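Local coordinates for protein GTPase HflX (Sulfolobus solfataricus P2, PDB 2QTF) that hydrolyses GTP specifically and associates with the 50S ribosomal subunit, with a possible role in protein synthesis or ribosome biogenesis, at residues A[273-276]-A[277-281]. Residues are numbered along the deposited sequence; the frame is centred on the assembly and turned at random.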
loop_
_atom_site.group_PDB
_atom_site.type_symbol
_atom_site.label_atom_id
_atom_site.label_comp_id
_atom_site.label_asym_id
_atom_site.label_seq_id
_atom_site.Cartn_x
_atom_site.Cartn_y
_atom_site.Cartn_z
ATOM N N LEU A 273 6.960 16.183 -11.870
ATOM C CA LEU A 273 6.437 14.981 -11.233
ATOM C C LEU A 273 5.992 15.289 -9.773
ATOM O O LEU A 273 5.022 14.740 -9.275
ATOM C CB LEU A 273 7.455 13.841 -11.292
ATOM C CG LEU A 273 7.024 12.434 -10.818
ATOM C CD1 LEU A 273 5.694 11.920 -11.430
ATOM C CD2 LEU A 273 8.087 11.414 -11.030
ATOM N N LEU A 274 6.719 16.146 -9.089
ATOM C CA LEU A 274 6.363 16.507 -7.720
ATOM C C LEU A 274 5.024 17.193 -7.800
ATOM O O LEU A 274 4.080 16.973 -7.007
ATOM C CB LEU A 274 7.469 17.469 -7.214
ATOM C CG LEU A 274 7.874 17.653 -5.795
ATOM C CD1 LEU A 274 7.743 16.338 -4.945
ATOM C CD2 LEU A 274 9.274 18.315 -5.755
ATOM N N ILE A 275 4.872 18.036 -8.818
ATOM C CA ILE A 275 3.594 18.773 -8.902
ATOM C C ILE A 275 2.414 17.808 -9.129
ATOM O O ILE A 275 1.363 17.918 -8.518
ATOM C CB ILE A 275 3.631 19.816 -10.073
ATOM C CG1 ILE A 275 4.518 21.016 -9.697
ATOM C CG2 ILE A 275 2.207 20.306 -10.412
ATOM C CD1 ILE A 275 4.927 21.807 -10.921
ATOM N N GLU A 276 2.607 16.930 -10.073
ATOM C CA GLU A 276 1.606 15.898 -10.436
ATOM C C GLU A 276 1.318 15.028 -9.221
ATOM O O GLU A 276 0.178 14.684 -8.953
ATOM C CB GLU A 276 2.168 14.965 -11.535
ATOM C CG GLU A 276 2.413 15.646 -12.934
ATOM C CD GLU A 276 3.016 14.603 -13.966
ATOM O OE1 GLU A 276 2.764 13.374 -13.716
ATOM O OE2 GLU A 276 3.740 14.985 -14.998
ATOM N N THR A 277 2.357 14.595 -8.520
ATOM C CA THR A 277 2.112 13.707 -7.321
ATOM C C THR A 277 1.248 14.408 -6.247
ATOM O O THR A 277 0.306 13.852 -5.656
ATOM C CB THR A 277 3.465 13.211 -6.772
ATOM O OG1 THR A 277 4.112 12.563 -7.860
ATOM C CG2 THR A 277 3.276 12.118 -5.713
ATOM N N LEU A 278 1.569 15.664 -5.997
ATOM C CA LEU A 278 0.758 16.484 -5.088
ATOM C C LEU A 278 -0.579 16.719 -5.592
ATOM O O LEU A 278 -1.541 16.624 -4.873
ATOM C CB LEU A 278 1.445 17.858 -4.802
ATOM C CG LEU A 278 2.611 17.956 -3.810
ATOM C CD1 LEU A 278 3.100 19.367 -3.903
ATOM C CD2 LEU A 278 2.118 17.759 -2.346
ATOM N N GLN A 279 -0.708 17.086 -6.859
ATOM C CA GLN A 279 -2.081 17.249 -7.338
ATOM C C GLN A 279 -2.879 15.950 -7.248
ATOM O O GLN A 279 -4.006 16.004 -6.812
ATOM C CB GLN A 279 -2.131 17.847 -8.794
ATOM C CG GLN A 279 -1.756 19.325 -8.861
ATOM C CD GLN A 279 -1.350 19.706 -10.254
ATOM O OE1 GLN A 279 -0.960 18.821 -11.060
ATOM N NE2 GLN A 279 -1.391 21.044 -10.549
ATOM N N SER A 280 -2.328 14.802 -7.606
ATOM C CA SER A 280 -3.149 13.542 -7.406
ATOM C C SER A 280 -3.376 13.216 -5.965
ATOM O O SER A 280 -4.408 12.673 -5.640
ATOM C CB SER A 280 -2.497 12.219 -7.973
ATOM O OG SER A 280 -1.942 12.522 -9.253
ATOM N N SER A 281 -2.343 13.380 -5.108
ATOM C CA SER A 281 -2.521 13.033 -3.638
ATOM C C SER A 281 -3.721 13.763 -3.101
ATOM O O SER A 281 -4.607 13.175 -2.426
ATOM C CB SER A 281 -1.261 13.401 -2.825
ATOM O OG SER A 281 -0.168 12.642 -3.287
#
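Thr-277 grips the carbonyl of Leu-273 twice. Its amide N donates to Leu-273 O at 2.8 Å, the usual i to i+4 helix bond. Its hydroxyl OG1 donates to the same Leu-273 O, also at 2.8 Å. The two donors come from opposite faces of the carbonyl plane, with OG1 tilted 34° from it. The hydroxyl can reach back because OG1 stands anti to its own carbonyl carbon (chi1 -56°). One methyl of Leu-273, CD1, lies 4.0 Å from Thr-277 OG1.

One turn on, the pattern recurs. Ser-281 N and Ser-281 OG both donate to Thr-277 O. Ser-281 OG is 2.7 Å from Thr-277 O and approaches from above the carbonyl plane, on the face opposite Ser-281 N. Ser-280 N donates to Glu-276 O at 2.8 Å, and Ser-280 OG lies 3.0 Å from Glu-276 O. Leu-278 N donates to Leu-274 O, and Gln-279 N to Ile-275 O.

The side chains of Ile-275 and Gln-279 lie next to each other and leave the helix in the same direction. Ile-275 CG2 touches the Gln-279 amide group, 3.6 Å from OE1.

Leu-274 and Leu-278 pack on Ile-265 of strand 260-266, while Thr-277 and Ser-280 touch Tyr-187, a residue inferred to bind GTP. Hydroxyls folded back onto the i-4 carbonyl are characteristic of Ser and Thr within helices. Here they lie in helix 271-288, the crossover of a beta-alpha-beta unit between strands 260-266 and 295-300 of the P-loop GTPase domain.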